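Local coordinates for protein adhesin (Streptococcus sanguinis SK1 = NCTC 7863, PDB 6VT2) that binds sialylated glycans through two tandem Siglec-like modules and so probably helps the bacterium adhere to host sialoglycoproteins, at residues V135-Y140 against I156-S161; D199-A204 against D230-I235; N366-V371 against I381-T386; S377-Y382 against R390-I395. All coordinates share one frame; numbering follows the deposited sequence.

Contact 1. Residues V135-Y140 against I156-S161; sequences VPTLTY and IAAVKS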
loop_
_atom_site.group_PDB
_atom_site.type_symbol
_atom_site.label_atom_id
_atom_site.label_comp_id
_atom_site.label_asym_id
_atom_site.label_seq_id
_atom_site.Cartn_x
_atom_site.Cartn_y
_atom_site.Cartn_z
ATOM N N VAL A 135 -1.495 16.930 -5.188
ATOM C CA VAL A 135 -0.467 17.009 -4.159
ATOM C C VAL A 135 -0.016 15.601 -3.792
ATOM O O VAL A 135 -0.818 14.651 -3.831
ATOM C CB VAL A 135 -0.970 17.749 -2.915
ATOM C CG1 VAL A 135 -1.587 19.080 -3.270
ATOM C CG2 VAL A 135 -1.988 16.874 -2.144
ATOM N N PRO A 136 1.260 15.420 -3.478
ATOM C CA PRO A 136 1.757 14.107 -3.057
ATOM C C PRO A 136 1.508 13.867 -1.573
ATOM O O PRO A 136 1.080 14.739 -0.820
ATOM C CB PRO A 136 3.254 14.187 -3.345
ATOM C CG PRO A 136 3.566 15.634 -2.954
ATOM C CD PRO A 136 2.286 16.468 -3.340
ATOM N N THR A 137 1.796 12.643 -1.152
ATOM C CA THR A 137 1.928 12.407 0.275
ATOM C C THR A 137 3.101 13.257 0.745
ATOM O O THR A 137 4.129 13.309 0.065
ATOM C CB THR A 137 2.184 10.929 0.570
ATOM O OG1 THR A 137 3.372 10.470 -0.087
ATOM C CG2 THR A 137 1.015 10.053 0.083
ATOM N N LEU A 138 2.983 13.807 1.945
ATOM C CA LEU A 138 4.027 14.630 2.579
ATOM C C LEU A 138 5.291 13.794 2.790
ATOM O O LEU A 138 5.207 12.636 3.151
ATOM C CB LEU A 138 3.545 15.170 3.917
ATOM C CG LEU A 138 2.816 16.495 3.821
ATOM C CD1 LEU A 138 2.265 16.958 5.153
ATOM C CD2 LEU A 138 3.750 17.555 3.247
ATOM N N THR A 139 6.431 14.353 2.481
ATOM C CA THR A 139 7.693 13.700 2.780
ATOM C C THR A 139 8.227 14.348 4.042
ATOM O O THR A 139 8.322 15.572 4.108
ATOM C CB THR A 139 8.677 13.818 1.637
ATOM O OG1 THR A 139 8.168 13.090 0.508
ATOM C CG2 THR A 139 9.970 13.256 2.030
ATOM N N TYR A 140 8.516 13.548 5.067
ATOM C CA TYR A 140 9.085 14.087 6.295
ATOM C C TYR A 140 10.596 14.057 6.215
ATOM O O TYR A 140 11.184 13.019 5.918
ATOM C CB TYR A 140 8.598 13.285 7.501
ATOM C CG TYR A 140 7.188 13.605 7.859
ATOM C CD1 TYR A 140 6.905 14.699 8.647
ATOM C CD2 TYR A 140 6.124 12.883 7.350
ATOM C CE1 TYR A 140 5.632 15.040 8.977
ATOM C CE2 TYR A 140 4.832 13.225 7.675
ATOM C CZ TYR A 140 4.598 14.308 8.499
ATOM O OH TYR A 140 3.305 14.659 8.822
ATOM N N ILE A 156 9.996 13.724 -5.540
ATOM C CA ILE A 156 9.673 13.473 -6.944
ATOM C C ILE A 156 8.894 12.184 -7.070
ATOM O O ILE A 156 7.908 12.091 -7.818
ATOM C CB ILE A 156 10.942 13.438 -7.807
ATOM C CG1 ILE A 156 11.594 14.807 -7.836
ATOM C CG2 ILE A 156 10.597 12.959 -9.233
ATOM C CD1 ILE A 156 12.877 14.850 -8.596
ATOM N N ALA A 157 9.338 11.152 -6.364
ATOM C CA ALA A 157 8.647 9.876 -6.446
ATOM C C ALA A 157 7.230 9.993 -5.925
ATOM O O ALA A 157 6.297 9.378 -6.464
ATOM C CB ALA A 157 9.425 8.834 -5.655
ATOM N N ALA A 158 7.046 10.753 -4.846
ATOM C CA ALA A 158 5.710 10.903 -4.286
ATOM C C ALA A 158 4.820 11.764 -5.198
ATOM O O ALA A 158 3.603 11.564 -5.270
ATOM C CB ALA A 158 5.777 11.534 -2.906
ATOM N N VAL A 159 5.385 12.713 -5.926
ATOM C CA VAL A 159 4.614 13.548 -6.887
ATOM C C VAL A 159 4.231 12.697 -8.090
ATOM O O VAL A 159 3.091 12.700 -8.399
ATOM C CB VAL A 159 5.366 14.827 -7.273
ATOM C CG1 VAL A 159 4.626 15.564 -8.363
ATOM C CG2 VAL A 159 5.537 15.755 -6.073
ATOM N N LYS A 160 5.146 11.901 -8.607
ATOM C CA LYS A 160 4.884 11.038 -9.779
ATOM C C LYS A 160 3.831 10.008 -9.361
ATOM O O LYS A 160 2.920 9.751 -10.105
ATOM C CB LYS A 160 6.166 10.378 -10.278
ATOM C CG LYS A 160 7.101 11.231 -11.106
ATOM C CD LYS A 160 7.853 10.449 -12.139
ATOM C CE LYS A 160 9.336 10.386 -11.915
ATOM N NZ LYS A 160 10.106 10.865 -13.099
ATOM N N SER A 161 3.921 9.477 -8.157
ATOM C CA SER A 161 2.977 8.452 -7.650
ATOM C C SER A 161 1.565 9.022 -7.549
ATOM O O SER A 161 0.639 8.350 -7.899
ATOM C CB SER A 161 3.423 7.866 -6.341
ATOM O OG SER A 161 2.321 7.489 -5.543
HETATM O O HOH W 1 2.330 10.630 -3.182
#

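Contact 2. Residues D199-A204 against D230-I235; sequences DTDRVA and DNSGKI. With CA (calcium ion), chain J.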
loop_
_atom_site.group_PDB
_atom_site.type_symbol
_atom_site.label_atom_id
_atom_site.label_comp_id
_atom_site.label_asym_id
_atom_site.label_seq_id
_atom_site.Cartn_x
_atom_site.Cartn_y
_atom_site.Cartn_z
ATOM N N ASP A 199 7.725 18.400 5.294
ATOM C CA ASP A 199 7.652 19.015 6.642
ATOM C C ASP A 199 8.821 18.397 7.410
ATOM O O ASP A 199 9.381 17.386 7.028
ATOM C CB ASP A 199 6.295 18.905 7.384
ATOM C CG ASP A 199 6.069 19.931 8.514
ATOM O OD1 ASP A 199 6.986 20.821 8.686
ATOM O OD2 ASP A 199 5.241 19.742 9.304
ATOM N N THR A 200 9.159 19.061 8.482
ATOM C CA THR A 200 10.200 18.584 9.368
ATOM C C THR A 200 9.716 17.357 10.097
ATOM O O THR A 200 8.599 17.360 10.622
ATOM C CB THR A 200 10.546 19.639 10.394
ATOM O OG1 THR A 200 10.640 20.901 9.733
ATOM C CG2 THR A 200 11.891 19.308 11.039
ATOM N N ASP A 201 10.555 16.321 10.130
ATOM C CA ASP A 201 10.279 15.171 10.988
ATOM C C ASP A 201 10.717 15.554 12.380
ATOM O O ASP A 201 11.911 15.747 12.614
ATOM C CB ASP A 201 10.994 13.913 10.534
ATOM C CG ASP A 201 10.431 12.636 11.171
ATOM O OD1 ASP A 201 9.832 12.714 12.257
ATOM O OD2 ASP A 201 10.584 11.600 10.491
ATOM N N ARG A 202 9.758 15.633 13.279
ATOM C CA ARG A 202 9.982 15.966 14.672
ATOM C C ARG A 202 9.514 14.893 15.632
ATOM O O ARG A 202 9.440 15.138 16.847
ATOM C CB ARG A 202 9.264 17.273 15.028
ATOM C CG ARG A 202 9.649 18.421 14.164
ATOM C CD ARG A 202 8.830 19.679 14.574
ATOM N NE ARG A 202 7.409 19.523 14.277
ATOM C CZ ARG A 202 6.431 19.495 15.184
ATOM N NH1 ARG A 202 6.692 19.583 16.487
ATOM N NH2 ARG A 202 5.181 19.348 14.784
ATOM N N VAL A 203 9.176 13.722 15.136
ATOM C CA VAL A 203 8.623 12.658 15.965
ATOM C C VAL A 203 9.469 11.420 15.764
ATOM O O VAL A 203 9.622 10.953 14.633
ATOM C CB VAL A 203 7.163 12.385 15.595
ATOM C CG1 VAL A 203 6.590 11.393 16.628
ATOM C CG2 VAL A 203 6.375 13.686 15.625
ATOM N N ALA A 204 10.010 10.891 16.854
ATOM C CA ALA A 204 10.739 9.646 16.784
ATOM C C ALA A 204 9.809 8.461 16.560
ATOM O O ALA A 204 8.601 8.536 16.777
ATOM C CB ALA A 204 11.526 9.406 18.066
ATOM N N ASP A 230 6.626 4.744 12.361
ATOM C CA ASP A 230 7.091 6.136 12.452
ATOM C C ASP A 230 6.083 6.988 11.698
ATOM O O ASP A 230 5.540 6.504 10.736
ATOM C CB ASP A 230 8.499 6.274 11.885
ATOM C CG ASP A 230 9.116 7.622 12.133
ATOM O OD1 ASP A 230 9.225 7.970 13.228
ATOM O OD2 ASP A 230 9.357 8.268 11.142
ATOM N N ASN A 231 5.993 8.277 12.007
ATOM C CA ASN A 231 5.112 9.225 11.281
ATOM C C ASN A 231 5.551 9.361 9.804
ATOM O O ASN A 231 4.726 9.581 8.993
ATOM C CB ASN A 231 5.071 10.584 11.979
ATOM C CG ASN A 231 6.390 11.301 11.950
ATOM O OD1 ASN A 231 7.380 10.675 11.946
ATOM N ND2 ASN A 231 6.404 12.609 11.871
ATOM N N SER A 232 6.822 9.138 9.471
ATOM C CA SER A 232 7.311 9.163 8.074
ATOM C C SER A 232 6.941 7.877 7.334
ATOM O O SER A 232 7.126 7.829 6.153
ATOM C CB SER A 232 8.769 9.320 8.005
ATOM O OG SER A 232 9.385 8.168 8.534
ATOM N N GLY A 233 6.576 6.827 8.070
ATOM C CA GLY A 233 6.336 5.542 7.493
ATOM C C GLY A 233 7.582 4.730 7.279
ATOM O O GLY A 233 7.475 3.632 6.697
ATOM N N LYS A 234 8.747 5.211 7.752
ATOM C CA LYS A 234 10.010 4.540 7.504
ATOM C C LYS A 234 10.847 4.496 8.771
ATOM O O LYS A 234 11.070 5.525 9.421
ATOM C CB LYS A 234 10.769 5.242 6.383
ATOM C CG LYS A 234 12.174 4.817 6.203
ATOM C CD LYS A 234 12.289 3.324 5.838
ATOM C CE LYS A 234 13.728 2.976 5.532
ATOM N NZ LYS A 234 13.966 1.523 5.517
ATOM N N ILE A 235 11.293 3.301 9.121
ATOM C CA ILE A 235 12.309 3.100 10.142
ATOM C C ILE A 235 13.530 2.501 9.488
ATOM O O ILE A 235 13.431 1.587 8.655
ATOM C CB ILE A 235 11.753 2.209 11.274
ATOM C CG1 ILE A 235 10.679 3.019 12.012
ATOM C CG2 ILE A 235 12.830 1.669 12.134
ATOM C CD1 ILE A 235 9.929 2.145 13.022
HETATM CA CA CA J . 9.690 10.320 12.470
HETATM O O HOH W 2 6.526 8.418 14.828
#

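Contact 3. Residues N366-V371 against I381-T386; sequences NNVQYV and IYPDDT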
loop_
_atom_site.group_PDB
_atom_site.type_symbol
_atom_site.label_atom_id
_atom_site.label_comp_id
_atom_site.label_asym_id
_atom_site.label_seq_id
_atom_site.Cartn_x
_atom_site.Cartn_y
_atom_site.Cartn_z
ATOM N N ASN A 366 3.941 -35.133 24.653
ATOM C CA ASN A 366 4.142 -36.550 24.489
ATOM C C ASN A 366 5.206 -37.069 25.425
ATOM O O ASN A 366 5.287 -38.290 25.606
ATOM C CB ASN A 366 4.536 -36.883 23.075
ATOM C CG ASN A 366 3.441 -36.566 22.059
ATOM O OD1 ASN A 366 2.256 -36.730 22.306
ATOM N ND2 ASN A 366 3.836 -36.099 20.940
ATOM N N ASN A 367 6.021 -36.166 26.006
ATOM C CA ASN A 367 7.075 -36.562 26.959
ATOM C C ASN A 367 6.749 -36.128 28.389
ATOM O O ASN A 367 7.613 -35.939 29.162
ATOM C CB ASN A 367 8.460 -36.130 26.507
ATOM C CG ASN A 367 8.611 -34.642 26.382
ATOM O OD1 ASN A 367 7.650 -33.970 26.189
ATOM N ND2 ASN A 367 9.830 -34.181 26.402
ATOM N N VAL A 368 5.469 -36.087 28.720
ATOM C CA VAL A 368 5.101 -35.939 30.153
ATOM C C VAL A 368 5.400 -37.255 30.852
ATOM O O VAL A 368 5.384 -38.297 30.231
ATOM C CB VAL A 368 3.632 -35.601 30.446
ATOM C CG1 VAL A 368 3.519 -34.149 30.237
ATOM C CG2 VAL A 368 2.663 -36.485 29.703
ATOM N N GLN A 369 5.604 -37.153 32.145
ATOM C CA GLN A 369 5.802 -38.341 32.973
ATOM C C GLN A 369 4.610 -38.391 33.934
ATOM O O GLN A 369 4.210 -37.391 34.392
ATOM C CB GLN A 369 7.118 -38.295 33.730
ATOM C CG GLN A 369 8.321 -38.508 32.852
ATOM C CD GLN A 369 8.687 -39.944 32.559
ATOM O OE1 GLN A 369 7.926 -40.864 32.746
ATOM N NE2 GLN A 369 9.846 -40.144 31.966
ATOM N N TYR A 370 4.045 -39.559 34.125
ATOM C CA TYR A 370 3.025 -39.784 35.123
ATOM C C TYR A 370 3.620 -40.606 36.266
ATOM O O TYR A 370 4.357 -41.595 36.051
ATOM C CB TYR A 370 1.871 -40.516 34.496
ATOM C CG TYR A 370 1.239 -39.813 33.360
ATOM C CD1 TYR A 370 0.567 -38.619 33.527
ATOM C CD2 TYR A 370 1.291 -40.338 32.105
ATOM C CE1 TYR A 370 -0.062 -38.025 32.476
ATOM C CE2 TYR A 370 0.703 -39.735 31.058
ATOM C CZ TYR A 370 0.038 -38.547 31.260
ATOM O OH TYR A 370 -0.549 -37.908 30.266
ATOM N N VAL A 371 3.333 -40.195 37.472
ATOM C CA VAL A 371 3.686 -41.002 38.635
ATOM C C VAL A 371 2.392 -41.266 39.381
ATOM O O VAL A 371 1.743 -40.330 39.853
ATOM C CB VAL A 371 4.712 -40.316 39.548
ATOM C CG1 VAL A 371 5.019 -41.164 40.732
ATOM C CG2 VAL A 371 5.987 -40.012 38.765
ATOM N N ILE A 381 4.290 -34.744 35.507
ATOM C CA ILE A 381 5.531 -33.984 35.501
ATOM C C ILE A 381 5.876 -33.601 34.073
ATOM O O ILE A 381 6.091 -34.464 33.210
ATOM C CB ILE A 381 6.656 -34.796 36.142
ATOM C CG1 ILE A 381 6.240 -35.282 37.564
ATOM C CG2 ILE A 381 7.890 -33.999 36.131
ATOM C CD1 ILE A 381 7.300 -36.178 38.177
ATOM N N TYR A 382 5.895 -32.310 33.828
ATOM C CA TYR A 382 6.156 -31.784 32.507
ATOM C C TYR A 382 7.642 -31.705 32.301
ATOM O O TYR A 382 8.416 -31.713 33.252
ATOM C CB TYR A 382 5.545 -30.400 32.381
ATOM C CG TYR A 382 4.071 -30.448 32.485
ATOM C CD1 TYR A 382 3.321 -30.840 31.399
ATOM C CD2 TYR A 382 3.430 -30.127 33.665
ATOM C CE1 TYR A 382 1.965 -30.960 31.484
ATOM C CE2 TYR A 382 2.061 -30.219 33.740
ATOM C CZ TYR A 382 1.359 -30.659 32.687
ATOM O OH TYR A 382 -0.006 -30.793 32.761
ATOM N N PRO A 383 8.078 -31.697 31.055
ATOM C CA PRO A 383 9.504 -31.899 30.781
ATOM C C PRO A 383 10.405 -30.718 31.151
ATOM O O PRO A 383 11.621 -30.854 31.060
ATOM C CB PRO A 383 9.518 -32.214 29.282
ATOM C CG PRO A 383 8.259 -31.820 28.767
ATOM C CD PRO A 383 7.254 -31.929 29.878
ATOM N N ASP A 384 9.848 -29.589 31.565
ATOM C CA ASP A 384 10.629 -28.480 32.063
ATOM C C ASP A 384 10.760 -28.542 33.581
ATOM O O ASP A 384 11.326 -27.638 34.192
ATOM C CB ASP A 384 10.034 -27.130 31.664
ATOM C CG ASP A 384 8.626 -26.906 32.151
ATOM O OD1 ASP A 384 7.887 -27.883 32.335
ATOM O OD2 ASP A 384 8.220 -25.755 32.319
ATOM N N ASP A 385 10.238 -29.594 34.216
ATOM C CA ASP A 385 10.332 -29.685 35.656
ATOM C C ASP A 385 11.784 -29.716 36.098
ATOM O O ASP A 385 12.565 -30.504 35.595
ATOM C CB ASP A 385 9.613 -30.946 36.136
ATOM C CG ASP A 385 9.586 -31.102 37.633
ATOM O OD1 ASP A 385 8.813 -30.403 38.294
ATOM O OD2 ASP A 385 10.341 -31.947 38.136
ATOM N N THR A 386 12.124 -28.881 37.069
ATOM C CA THR A 386 13.437 -28.891 37.678
ATOM C C THR A 386 13.235 -28.616 39.179
ATOM O O THR A 386 12.272 -27.970 39.546
ATOM C CB THR A 386 14.378 -27.809 37.137
ATOM O OG1 THR A 386 13.853 -26.537 37.464
ATOM C CG2 THR A 386 14.657 -27.975 35.631
HETATM O O HOH W 3 8.118 -34.869 31.485
#

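Contact 4. Residues S377-Y382 against R390-I395; sequences SVTVIY and RSRDTI. With CA (calcium ion), chain G.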
loop_
_atom_site.group_PDB
_atom_site.type_symbol
_atom_site.label_atom_id
_atom_site.label_comp_id
_atom_site.label_asym_id
_atom_site.label_seq_id
_atom_site.Cartn_x
_atom_site.Cartn_y
_atom_site.Cartn_z
ATOM N N SER A 377 -3.611 -41.008 43.426
ATOM C CA SER A 377 -3.421 -39.714 42.791
ATOM C C SER A 377 -2.257 -39.822 41.834
ATOM O O SER A 377 -1.416 -40.711 41.941
ATOM C CB SER A 377 -3.169 -38.660 43.832
ATOM O OG SER A 377 -1.940 -38.850 44.461
ATOM N N VAL A 378 -2.284 -38.960 40.812
ATOM C CA VAL A 378 -1.321 -39.019 39.745
ATOM C C VAL A 378 -0.605 -37.691 39.697
ATOM O O VAL A 378 -1.239 -36.637 39.606
ATOM C CB VAL A 378 -1.968 -39.339 38.400
ATOM C CG1 VAL A 378 -0.835 -39.380 37.322
ATOM C CG2 VAL A 378 -2.663 -40.629 38.448
ATOM N N THR A 379 0.708 -37.740 39.816
ATOM C CA THR A 379 1.537 -36.568 39.581
ATOM C C THR A 379 1.923 -36.543 38.116
ATOM O O THR A 379 2.470 -37.511 37.609
ATOM C CB THR A 379 2.797 -36.612 40.419
ATOM O OG1 THR A 379 2.404 -36.762 41.777
ATOM C CG2 THR A 379 3.576 -35.300 40.272
ATOM N N VAL A 380 1.638 -35.429 37.460
ATOM C CA VAL A 380 1.980 -35.207 36.078
ATOM C C VAL A 380 3.190 -34.286 36.094
ATOM O O VAL A 380 3.129 -33.174 36.626
ATOM C CB VAL A 380 0.815 -34.559 35.342
ATOM C CG1 VAL A 380 1.135 -34.292 33.922
ATOM C CG2 VAL A 380 -0.446 -35.415 35.442
ATOM N N ILE A 381 4.290 -34.744 35.507
ATOM C CA ILE A 381 5.531 -33.984 35.501
ATOM C C ILE A 381 5.876 -33.601 34.073
ATOM O O ILE A 381 6.091 -34.464 33.210
ATOM C CB ILE A 381 6.656 -34.796 36.142
ATOM C CG1 ILE A 381 6.240 -35.282 37.564
ATOM C CG2 ILE A 381 7.890 -33.999 36.131
ATOM C CD1 ILE A 381 7.300 -36.178 38.177
ATOM N N TYR A 382 5.895 -32.310 33.828
ATOM C CA TYR A 382 6.156 -31.784 32.507
ATOM C C TYR A 382 7.642 -31.705 32.301
ATOM O O TYR A 382 8.416 -31.713 33.252
ATOM C CB TYR A 382 5.545 -30.400 32.381
ATOM C CG TYR A 382 4.071 -30.448 32.485
ATOM C CD1 TYR A 382 3.321 -30.840 31.399
ATOM C CD2 TYR A 382 3.430 -30.127 33.665
ATOM C CE1 TYR A 382 1.965 -30.960 31.484
ATOM C CE2 TYR A 382 2.061 -30.219 33.740
ATOM C CZ TYR A 382 1.359 -30.659 32.687
ATOM O OH TYR A 382 -0.006 -30.793 32.761
ATOM N N ARG A 390 9.534 -26.225 39.618
ATOM C CA ARG A 390 8.768 -27.441 39.437
ATOM C C ARG A 390 7.621 -27.170 38.485
ATOM O O ARG A 390 7.027 -26.090 38.493
ATOM C CB ARG A 390 8.243 -27.929 40.785
ATOM C CG ARG A 390 9.328 -28.605 41.606
ATOM C CD ARG A 390 8.889 -28.606 43.092
ATOM N NE ARG A 390 7.682 -29.389 43.329
ATOM C CZ ARG A 390 7.680 -30.701 43.537
ATOM N NH1 ARG A 390 6.542 -31.319 43.756
ATOM N NH2 ARG A 390 8.809 -31.394 43.459
ATOM N N SER A 391 7.343 -28.120 37.619
ATOM C CA SER A 391 6.344 -27.966 36.587
ATOM C C SER A 391 5.529 -29.240 36.564
ATOM O O SER A 391 5.900 -30.217 35.898
ATOM C CB SER A 391 7.014 -27.701 35.251
ATOM O OG SER A 391 6.051 -27.402 34.279
ATOM N N ARG A 392 4.395 -29.187 37.257
ATOM C CA ARG A 392 3.669 -30.407 37.583
ATOM C C ARG A 392 2.192 -30.098 37.684
ATOM O O ARG A 392 1.785 -28.935 37.832
ATOM C CB ARG A 392 4.165 -31.004 38.906
ATOM C CG ARG A 392 5.594 -31.406 38.867
ATOM C CD ARG A 392 6.032 -32.063 40.208
ATOM N NE ARG A 392 7.427 -32.317 40.072
ATOM C CZ ARG A 392 8.080 -33.341 40.579
ATOM N NH1 ARG A 392 7.427 -34.228 41.345
ATOM N NH2 ARG A 392 9.346 -33.487 40.312
ATOM N N ASP A 393 1.385 -31.166 37.615
ATOM C CA ASP A 393 -0.029 -31.103 37.913
ATOM C C ASP A 393 -0.311 -32.337 38.739
ATOM O O ASP A 393 0.481 -33.280 38.751
ATOM C CB ASP A 393 -0.898 -31.055 36.672
ATOM C CG ASP A 393 -1.010 -29.660 36.065
ATOM O OD1 ASP A 393 -1.220 -28.717 36.831
ATOM O OD2 ASP A 393 -0.966 -29.514 34.845
ATOM N N THR A 394 -1.417 -32.305 39.463
ATOM C CA THR A 394 -1.869 -33.446 40.244
ATOM C C THR A 394 -3.262 -33.814 39.780
ATOM O O THR A 394 -4.128 -32.942 39.631
ATOM C CB THR A 394 -1.886 -33.127 41.724
ATOM O OG1 THR A 394 -0.566 -32.828 42.172
ATOM C CG2 THR A 394 -2.436 -34.396 42.503
ATOM N N ILE A 395 -3.486 -35.077 39.501
ATOM C CA ILE A 395 -4.869 -35.569 39.306
ATOM C C ILE A 395 -5.223 -36.275 40.620
ATOM O O ILE A 395 -4.550 -37.192 40.965
ATOM C CB ILE A 395 -4.948 -36.513 38.133
ATOM C CG1 ILE A 395 -4.372 -35.875 36.871
ATOM C CG2 ILE A 395 -6.333 -37.050 37.930
ATOM C CD1 ILE A 395 -4.261 -36.809 35.746
HETATM CA CA CA G . -1.402 -27.128 34.884
HETATM O O HOH W 4 1.358 -34.519 42.978
HETATM O O HOH W 5 -3.090 -25.448 34.143
HETATM O O HOH W 6 -1.403 -25.561 36.720
HETATM O O HOH W 7 -3.618 -27.715 35.391
#

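Contact 1. Residues V135-Y140 against I156-S161
Pro-136 lays its ring against the helix at Ala-158 and Val-159, and this is the tight part of the contact. Its CB sits 3.3 Å from Ala-158 O and 3.7 Å from Ala-158 CB, so one ring carbon meets both the carbonyl and the methyl of the same helical residue. Next to it, Pro-136 CG touches Val-159 CG2 at 3.7 Å; the two side chains lie alongside each other and point the same way. With CG1 anti to the backbone N (chi1 174°), Val-159 keeps CG2 beside its own N, on the flank that the proline reaches. Beyond the ring the packing thins out. The Ala-158 methyl stands 3.8 Å from Thr-137 O and 4.4 Å from Thr-139 OG1, with no direct hydrogen bond between the segments. A water bridges the backbones instead: it accepts from Thr-137 N (2.9 Å) and donates to Ala-158 O (2.6 Å). The contact thus pins the lead-in to strand 139-141 against helix 149-162 in an atypical Rib domain. Val-159 also packs on Tyr-172 of strand 171-174 and on Val-180 and Ile-182 of strand 180-183, while Thr-139 pairs through its backbone with strand 198-200.

Contact 2. Residues D199-A204 against D230-I235
Asp-201, Val-203, Asp-230 and Asn-231 converge on one calcium ion. Both carboxylates chelate it through two oxygens, with Asp-201 OD1 at 2.4 Å from the metal and Asp-230 OD2 at 2.5 Å; they come from opposite directions, their planes 31° apart. With CG anti to N (chi1 -164°), Asp-201 turns its carboxylate to the metal. Val-203 O binds calcium at 2.2 Å, and Asn-231 OD1 adds another bond. Asp-201 OD1 and Asn-231 OD1 are 3.2 Å apart because both bind the same cation, whose charge probably offsets their repulsion. Asp-305 completes the protein ligands. The site lies where an atypical Rib domain runs into the second Siglec-like domain, tying the linking chain to the type I turn 230-233. In the second shell, Val-203 N donates to Asp-201 OD1 nearly along its C-O axis, closing an Asx turn that presents the Val-203 carbonyl. A second Asx turn steadies Asp-230: its OD2 takes Ser-232 N from above the carboxylate plane and Ser-232 OG, at 2.6 Å, on the anti lone pair. Ser-232 OG accepts from Lys-234 N in an ST turn. A water donates to Ala-204 O and accepts from Asn-231 N; Tyr-140 packs on Asp-201, Asn-231 and Ser-232.

Contact 3. Residues N366-V371 against I381-T386
Gln-369 and Ile-381 face each other as an antiparallel hydrogen-bonded pair. Gln-369 N donates to Ile-381 O and Ile-381 N to Gln-369 O, both at 2.9 Å and both in the carbonyl plane; the second is almost straight, 174° at the hydrogen. Ile-381 O also accepts from a water that donates to Asn-367 O as well, so the bridging continues one step past the last direct bond. Ile-381 can be followed outward: CB lies 4.0 Å from Gln-369 O, and CG1 is set beside the backbone N. The extended second torsion (176°) then carries CD1 to within 4.1 Å of Val-371 CG2, the two side chains crossing obliquely. The backbone pair joins the edge strand 369-372 to the central strand 378-381 in the three-stranded antiparallel sheet of the C-terminal atypical Rib domain. Just past the strand the pairing gives way to side-chain packing. Val-368 CG1 reaches Tyr-382 CD1 at 3.5 Å, the two side chains running side by side; the Tyr-382 hydroxyl goes on to bond Asp-393. At the outer end Asn-367 lies across the Pro-383 ring at about a right angle, with OD1 3.4 Å from Pro-383 CG and ND2 3.5 Å from Pro-383 CB. Pro-383 is the second residue of a type I turn from Tyr-382 to Asp-385, closed by a backbone bond from Asp-385 N to Tyr-382 O.

Contact 4. Residues S377-Y382 against R390-I395
A beta hairpin of strands 378-381 and 392-395 carries a calcium ligand, Asp-393, on the face it shares with Val-378, Val-380 and Ile-395. Hydrogen-bonded pairs at Val-378/Ile-395 and Val-380/Asp-393 set the register, and Tyr-382 N to Ser-391 O (2.9 Å) extends it past the strand end. Tyr-382 OH donates to Asp-393 OD2 at 2.6 Å, on the anti lone pair, with ring and carboxylate planes at 90°. The same oxygen binds calcium at 2.4 Å, OD1 binds it too, and three waters, Thr-324 and Tyr-327 complete the site; calcium and the hydroxyl together hold the carboxylate's rotation. On the other face, Arg-392 runs extended from CG to NE alongside Ile-381, whose CD1 sits over one face of the guanidinium, 3.7 Å from NH1. Arg-390 NH2 lies over the opposite face, and Asp-385 forms a salt bridge with Arg-392 NH2, probably easing the arginines' closeness. Along this side a water joins Thr-379 OG1 (2.8 Å) to Thr-394 OG1 (2.7 Å); Thr-379 OG1 is also hydrogen-bonded to Asn-373 ND2. Strand 378-381 is central in the sheet, with 369-372 on its other side; Val-378 and Ile-395 pack against Val-356 of helix 346-360.

Overall arrangement
From the N terminus, contact 1 comes first: it brings helix 149-162 back onto the lead-in to strand 139-141, within the first atypical Rib domain. Contact 2 follows in series, joining the end of that domain to the second Siglec-like domain; the two touch because strands 139-141 and 198-200 are parallel neighbours and Tyr-140 packs against the calcium loop. The centres of contacts 3 and 4 lie about 50 and 52 Å from that of contact 2, in the C-terminal Rib domain. They overlap along the chain, sharing Ile-381 and Tyr-382, and together build a sheet in which strand 378-381 pairs with 369-372 on one side and 392-395 on the other.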